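Local coordinates for BB_2cx5_001 (Thermus thermophilus, PDB 3RI0), which is a computationally designed scaffold meant to present a grafted linear HIV epitope, built on a protein of the aminoacyl-tRNA editing domain family, at residues 125-130 with 134-139; 8-13 with 21-26; 103-108 with 144-149. The protein carries 6 engineered substitutions. All blocks are in the same frame, centred on the assembly; numbering follows the deposited sequence.

Interaction 1. Residues 125-130 with 134-139; sequences VWAAGG and ALFRAT
Val125 and Ala138, then Ala127 and Phe136, are hydrogen-bonded pairs of an antiparallel beta hairpin. Val125 N reaches Ala138 O at 2.8 Å, almost straight at 174°, and Ala138 N returns to Val125 O at 3.0 Å. Ala127 N to Phe136 O (3.0 Å) and Phe136 N to Ala127 O (3.1 Å) repeat the ladder. Nearer the turn, Gly129 N lies 2.6 Å from Ala134 O but approaches from above the carbonyl plane.

The ring contacts lie on the two faces of the sheet. In the non-hydrogen-bonded pair Trp126-Arg137, Arg137 CB stands over the centre of the indole six-membered ring, 3.3 Å from its centroid, a CH-pi contact; CG and CD then pass CH2 and CZ2. On the face that carries Val125 and Ala138, Ala127 CB lies over the Phe136 ring, offset toward the rim and 4.1 Å from the centroid. Phe136 CG sits between its backbone N and carbonyl carbon (chi1 72°), bringing the ring back beneath Ala127.

The hairpin lies inside the sheet: strand 47-54 runs parallel to 125-128, strand 23-25 flanks 134-138, and Phe136 packs on Val9 and Leu13 of helix 4-15.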
# COMPACT_ATOMS: atom_id res chain seq x y z
N VAL A 125 -3.07 -0.27 -11.20
CA VAL A 125 -2.02 0.28 -10.35
C VAL A 125 -1.12 -0.85 -9.85
O VAL A 125 -1.49 -2.03 -9.93
CB VAL A 125 -2.62 1.04 -9.13
CG1 VAL A 125 -3.30 2.33 -9.58
CG2 VAL A 125 -3.63 0.17 -8.42
N TRP A 126 0.05 -0.49 -9.34
CA TRP A 126 1.01 -1.47 -8.82
C TRP A 126 1.29 -1.23 -7.34
O TRP A 126 1.76 -0.15 -6.94
CB TRP A 126 2.31 -1.41 -9.61
CG TRP A 126 2.16 -1.76 -11.06
CD1 TRP A 126 1.73 -0.94 -12.07
CD2 TRP A 126 2.40 -3.03 -11.65
NE1 TRP A 126 1.69 -1.63 -13.25
CE2 TRP A 126 2.10 -2.92 -13.03
CE3 TRP A 126 2.84 -4.27 -11.16
CZ2 TRP A 126 2.23 -4.00 -13.92
CZ3 TRP A 126 2.97 -5.34 -12.04
CH2 TRP A 126 2.66 -5.19 -13.40
N ALA A 127 1.01 -2.24 -6.52
CA ALA A 127 1.22 -2.17 -5.08
C ALA A 127 2.46 -2.95 -4.68
O ALA A 127 2.91 -3.83 -5.42
CB ALA A 127 0.00 -2.73 -4.34
N ALA A 128 2.99 -2.65 -3.51
CA ALA A 128 4.19 -3.31 -3.01
C ALA A 128 3.97 -4.79 -2.67
O ALA A 128 2.92 -5.18 -2.16
CB ALA A 128 4.72 -2.56 -1.79
N GLY A 129 4.98 -5.62 -2.94
CA GLY A 129 4.87 -7.04 -2.68
C GLY A 129 5.65 -7.58 -1.49
O GLY A 129 6.05 -8.74 -1.50
N GLY A 130 5.86 -6.75 -0.47
CA GLY A 130 6.59 -7.22 0.71
C GLY A 130 8.00 -6.66 0.85
O GLY A 130 8.61 -6.75 1.92
N ALA A 134 9.33 -5.75 -5.09
CA ALA A 134 8.24 -6.66 -5.42
C ALA A 134 6.96 -5.85 -5.59
O ALA A 134 6.67 -4.95 -4.80
CB ALA A 134 8.07 -7.72 -4.33
N LEU A 135 6.20 -6.18 -6.63
CA LEU A 135 4.96 -5.48 -6.93
C LEU A 135 3.98 -6.47 -7.51
O LEU A 135 4.37 -7.56 -7.95
CB LEU A 135 5.20 -4.39 -7.99
CG LEU A 135 6.11 -3.18 -7.74
CD1 LEU A 135 6.52 -2.57 -9.09
CD2 LEU A 135 5.39 -2.14 -6.89
N PHE A 136 2.71 -6.10 -7.50
CA PHE A 136 1.67 -6.91 -8.10
C PHE A 136 0.68 -5.88 -8.60
O PHE A 136 0.44 -4.87 -7.93
CB PHE A 136 1.04 -7.89 -7.07
CG PHE A 136 0.15 -7.25 -6.02
CD1 PHE A 136 -1.18 -6.98 -6.30
CD2 PHE A 136 0.64 -7.01 -4.74
CE1 PHE A 136 -2.04 -6.48 -5.29
CE2 PHE A 136 -0.20 -6.51 -3.72
CZ PHE A 136 -1.54 -6.25 -4.00
N ARG A 137 0.14 -6.10 -9.79
CA ARG A 137 -0.79 -5.12 -10.32
C ARG A 137 -2.23 -5.53 -10.07
O ARG A 137 -2.53 -6.71 -9.87
CB ARG A 137 -0.58 -4.92 -11.81
CG ARG A 137 -1.03 -6.06 -12.67
CD ARG A 137 -1.08 -5.66 -14.14
NE ARG A 137 -2.33 -5.01 -14.53
CZ ARG A 137 -3.53 -5.57 -14.42
NH1 ARG A 137 -3.65 -6.80 -13.91
NH2 ARG A 137 -4.62 -4.92 -14.82
N ALA A 138 -3.10 -4.54 -10.09
CA ALA A 138 -4.52 -4.77 -9.89
C ALA A 138 -5.22 -3.52 -10.35
O ALA A 138 -4.60 -2.46 -10.44
CB ALA A 138 -4.81 -5.02 -8.41
N THR A 139 -6.51 -3.62 -10.66
CA THR A 139 -7.25 -2.44 -11.07
C THR A 139 -7.69 -1.80 -9.75
O THR A 139 -7.73 -2.47 -8.71
CB THR A 139 -8.51 -2.79 -11.90
OG1 THR A 139 -9.43 -3.53 -11.08
CG2 THR A 139 -8.13 -3.64 -13.11

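Interaction 2. Residues 8-13 with 21-26; sequences RVQGAL and LKVVEL
Gln10 turns its flat amide end-on to the backbone of residues 21-23 and uses both of its polar atoms there. OE1 accepts from Val23 N at 2.9 Å, a nearly straight bond at 170°, with the N-H tilted a little from the amide plane. NE2 donates to Leu21 O at 3.2 Å; here the acceptor lies close to the plane of the Gln10 amide, and the donor lies in the plane of the Leu21 carbonyl. The chain first extends away from the helix, CG being anti to the backbone N (chi1 -177°), then bends at the next bond (chi2 62°), which carries the amide over to the strand.

Beside this polar pair the aliphatic groups meet crosswise. Val9 and Val23 cross at about a right angle, CG1 of Val9 touching CG2 of Val23 at 3.8 Å, and that same Val23 methyl also lies against the Gln10 backbone. One turn on, Leu13 meets Leu21 in a similar perpendicular fashion, its CD1 4.0 Å from Leu21 CB, and the same methyl is 4.2 Å from Val23 CG2. Leu146 of helix 140-147 touches both Leu13 and Leu21.

Helix 8-13 and strand 23-25 run nearly antiparallel, and the contact is mixed in chemistry. The valines and leucines supply a buried apolar seam, whereas the two bonds fix the rotation of the amide and let a side chain satisfy two main-chain groups much as a neighbouring strand would.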
# COMPACT_ATOMS: atom_id res chain seq x y z
N ARG A 8 4.92 -14.50 0.63
CA ARG A 8 3.93 -14.23 1.66
C ARG A 8 2.76 -13.42 1.12
O ARG A 8 1.61 -13.72 1.40
CB ARG A 8 4.57 -13.49 2.84
CG ARG A 8 3.56 -13.21 3.94
CD ARG A 8 4.22 -13.16 5.30
NE ARG A 8 3.34 -13.70 6.33
CZ ARG A 8 2.51 -12.98 7.06
NH1 ARG A 8 2.43 -11.66 6.89
NH2 ARG A 8 1.74 -13.57 7.97
N VAL A 9 3.07 -12.40 0.33
CA VAL A 9 2.01 -11.57 -0.24
C VAL A 9 1.21 -12.39 -1.26
O VAL A 9 -0.01 -12.22 -1.37
CB VAL A 9 2.58 -10.31 -0.95
CG1 VAL A 9 1.46 -9.57 -1.66
CG2 VAL A 9 3.25 -9.38 0.09
N GLN A 10 1.88 -13.29 -1.97
CA GLN A 10 1.18 -14.11 -2.95
C GLN A 10 0.19 -15.03 -2.24
O GLN A 10 -0.96 -15.14 -2.65
CB GLN A 10 2.17 -14.95 -3.77
CG GLN A 10 1.52 -15.78 -4.86
CD GLN A 10 0.81 -14.93 -5.88
OE1 GLN A 10 1.45 -14.17 -6.61
NE2 GLN A 10 -0.51 -15.04 -5.95
N GLY A 11 0.65 -15.70 -1.18
CA GLY A 11 -0.23 -16.58 -0.42
C GLY A 11 -1.41 -15.81 0.14
O GLY A 11 -2.54 -16.32 0.20
N ALA A 12 -1.15 -14.58 0.56
CA ALA A 12 -2.20 -13.72 1.12
C ALA A 12 -3.23 -13.40 0.04
O ALA A 12 -4.43 -13.42 0.31
CB ALA A 12 -1.59 -12.42 1.67
N LEU A 13 -2.77 -13.11 -1.18
CA LEU A 13 -3.69 -12.80 -2.27
C LEU A 13 -4.58 -14.00 -2.59
O LEU A 13 -5.77 -13.83 -2.82
CB LEU A 13 -2.93 -12.35 -3.52
CG LEU A 13 -2.31 -10.95 -3.45
CD1 LEU A 13 -1.48 -10.70 -4.70
CD2 LEU A 13 -3.42 -9.89 -3.32
N LEU A 21 -4.03 -12.41 -9.23
CA LEU A 21 -3.09 -11.29 -9.19
C LEU A 21 -1.75 -11.94 -8.84
O LEU A 21 -1.69 -12.73 -7.90
CB LEU A 21 -3.49 -10.27 -8.11
CG LEU A 21 -4.90 -9.67 -8.29
CD1 LEU A 21 -5.22 -8.73 -7.12
CD2 LEU A 21 -4.96 -8.89 -9.60
N LYS A 22 -0.70 -11.61 -9.58
CA LYS A 22 0.61 -12.21 -9.37
C LYS A 22 1.67 -11.25 -8.86
O LYS A 22 1.86 -10.16 -9.41
CB LYS A 22 1.13 -12.82 -10.68
CG LYS A 22 0.11 -13.68 -11.43
CD LYS A 22 -0.40 -14.81 -10.55
CE LYS A 22 -1.30 -15.75 -11.33
NZ LYS A 22 -1.80 -16.87 -10.47
N VAL A 23 2.38 -11.67 -7.81
CA VAL A 23 3.45 -10.86 -7.25
C VAL A 23 4.65 -11.03 -8.17
O VAL A 23 5.02 -12.16 -8.52
CB VAL A 23 3.82 -11.30 -5.83
CG1 VAL A 23 5.04 -10.50 -5.36
CG2 VAL A 23 2.67 -11.05 -4.89
N VAL A 24 5.24 -9.91 -8.54
CA VAL A 24 6.38 -9.87 -9.45
C VAL A 24 7.64 -9.36 -8.75
O VAL A 24 7.59 -8.45 -7.92
CB VAL A 24 6.02 -8.97 -10.66
CG1 VAL A 24 7.25 -8.40 -11.30
CG2 VAL A 24 5.21 -9.79 -11.66
N GLU A 25 8.79 -9.94 -9.10
CA GLU A 25 10.04 -9.55 -8.47
C GLU A 25 10.97 -8.81 -9.42
O GLU A 25 11.32 -9.31 -10.48
CB GLU A 25 10.75 -10.80 -7.93
CG GLU A 25 11.74 -10.51 -6.82
CD GLU A 25 11.53 -11.43 -5.62
OE1 GLU A 25 11.79 -12.64 -5.76
OE2 GLU A 25 11.11 -10.93 -4.55
N LEU A 26 11.35 -7.60 -9.02
CA LEU A 26 12.22 -6.76 -9.81
C LEU A 26 13.69 -6.91 -9.41
O LEU A 26 14.01 -7.38 -8.32
CB LEU A 26 11.78 -5.30 -9.68
CG LEU A 26 10.29 -5.03 -9.89
CD1 LEU A 26 10.06 -3.53 -9.88
CD2 LEU A 26 9.80 -5.64 -11.20

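Interaction 3. Residues 103-108 with 144-149; sequences PPVGHN and LALTGA
A proline-rich loop between helix 88-95 and strand 113-116 packs here against the C-terminal turn of helix 140-147. Most of both segments falls within the region assigned to the aminoacyl-tRNA editing domain family. The contact is largely apolar, with the Thr147 methyl also against a main-chain carbonyl oxygen. Thr147 turns that methyl to the loop: CG2 lies 3.4 Å from Pro104 O and 4.0 Å from Pro104 CB. With chi1 at 63°, CG2 lies anti to the carbonyl carbon, while OG1 occupies the position between the backbone N and that carbon. Next to it Val105 and Leu146 cross at about a right angle, Val105 CG1 being 4.0 Å from Leu146 CB and 4.1 Å from its CD2.

Each side is braced internally. In the loop, His107 NE2 donates to Pro103 O at 2.6 Å, with the acceptor at the edge of the imidazole and close to its plane. One face of the ring lies over Val105 CA, and the bond links the two ends of the Pro103-His107 run. At the helix end, Thr147 OG1 accepts from Ala149 N at 3.2 Å and is also hydrogen-bonded to Leu143 O.

Leu13 of helix 4-15 packs on Val105, and Leu63 of strand 59-65 on Pro104 and Thr147. Around Gly148, which leaves the helix with positive phi, the Thr147-Ala149 bond forms an ST turn, here leading from helix 140-147 into strand 150-152.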
# COMPACT_ATOMS: atom_id res chain seq x y z
N PRO A 103 2.73 -4.07 2.04
CA PRO A 103 1.72 -4.38 1.02
C PRO A 103 0.35 -3.94 1.56
O PRO A 103 0.21 -3.69 2.75
CB PRO A 103 1.82 -5.89 0.91
CG PRO A 103 2.07 -6.30 2.34
CD PRO A 103 3.13 -5.29 2.78
N PRO A 104 -0.67 -3.82 0.68
CA PRO A 104 -1.99 -3.39 1.15
C PRO A 104 -2.87 -4.53 1.70
O PRO A 104 -4.06 -4.31 1.98
CB PRO A 104 -2.59 -2.75 -0.09
CG PRO A 104 -2.05 -3.64 -1.20
CD PRO A 104 -0.60 -3.84 -0.79
N VAL A 105 -2.30 -5.72 1.84
CA VAL A 105 -3.04 -6.88 2.36
C VAL A 105 -2.07 -7.82 3.05
O VAL A 105 -0.85 -7.61 2.98
CB VAL A 105 -3.75 -7.67 1.22
CG1 VAL A 105 -4.90 -6.85 0.64
CG2 VAL A 105 -2.74 -8.06 0.15
N GLY A 106 -2.60 -8.86 3.69
CA GLY A 106 -1.75 -9.82 4.39
C GLY A 106 -1.23 -9.32 5.73
O GLY A 106 -0.17 -9.74 6.18
N HIS A 107 -1.97 -8.43 6.38
CA HIS A 107 -1.52 -7.89 7.66
C HIS A 107 -1.91 -8.74 8.86
O HIS A 107 -2.94 -9.41 8.84
CB HIS A 107 -2.07 -6.48 7.84
CG HIS A 107 -1.65 -5.52 6.76
ND1 HIS A 107 -2.19 -4.27 6.62
CD2 HIS A 107 -0.72 -5.65 5.77
CE1 HIS A 107 -1.62 -3.65 5.60
NE2 HIS A 107 -0.73 -4.46 5.07
N ASN A 108 -1.09 -8.72 9.90
CA ASN A 108 -1.37 -9.49 11.11
C ASN A 108 -2.58 -8.85 11.79
O ASN A 108 -3.41 -9.54 12.39
CB ASN A 108 -0.18 -9.47 12.07
CG ASN A 108 1.07 -10.15 11.50
OD1 ASN A 108 1.00 -11.26 10.98
ND2 ASN A 108 2.21 -9.49 11.60
N LEU A 144 -9.74 -1.89 -4.08
CA LEU A 144 -10.79 -1.52 -3.14
C LEU A 144 -11.51 -2.74 -2.57
O LEU A 144 -11.86 -2.75 -1.39
CB LEU A 144 -11.83 -0.62 -3.82
CG LEU A 144 -11.42 0.82 -4.11
CD1 LEU A 144 -12.50 1.51 -4.95
CD2 LEU A 144 -11.21 1.56 -2.79
N ALA A 145 -11.72 -3.76 -3.40
CA ALA A 145 -12.39 -4.97 -2.95
C ALA A 145 -11.51 -5.74 -1.98
O ALA A 145 -12.00 -6.39 -1.06
CB ALA A 145 -12.74 -5.86 -4.15
N LEU A 146 -10.20 -5.66 -2.19
CA LEU A 146 -9.22 -6.34 -1.35
C LEU A 146 -9.06 -5.69 0.00
O LEU A 146 -9.05 -6.35 1.04
CB LEU A 146 -7.84 -6.31 -2.03
CG LEU A 146 -7.41 -7.43 -2.95
CD1 LEU A 146 -6.11 -7.02 -3.64
CD2 LEU A 146 -7.21 -8.71 -2.14
N THR A 147 -8.92 -4.37 -0.02
CA THR A 147 -8.71 -3.60 1.19
C THR A 147 -9.98 -3.12 1.88
O THR A 147 -9.97 -2.82 3.07
CB THR A 147 -7.85 -2.37 0.86
OG1 THR A 147 -8.57 -1.53 -0.05
CG2 THR A 147 -6.54 -2.79 0.21
N GLY A 148 -11.08 -3.05 1.13
CA GLY A 148 -12.32 -2.56 1.71
C GLY A 148 -12.10 -1.11 2.08
O GLY A 148 -12.71 -0.57 3.00
N ALA A 149 -11.20 -0.47 1.34
CA ALA A 149 -10.86 0.92 1.59
C ALA A 149 -11.96 1.90 1.18
O ALA A 149 -12.75 1.64 0.27
CB ALA A 149 -9.57 1.28 0.87

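Along the chain interaction 2 comes first and closes before the others open; interaction 1 is then nested inside the loop closed by interaction 3. Their centres are 8 Å (1 and 2), 12 Å (1 and 3) and 13 Å (2 and 3) apart. Interactions 1 and 2 share the mixed sheet, where strands 23-25 and 134-138 are neighbours, joined by a probable backbone hydrogen bond from Val24 to Leu135. Strand 134-138 leads directly into helix 140-147 of interaction 3, and Pro103 and Pro104 pack against Ala127 and Ala128. Together they tie the N-terminal helix 4-15, the sheet and the proline-rich loop into one compact body of the designed scaffold.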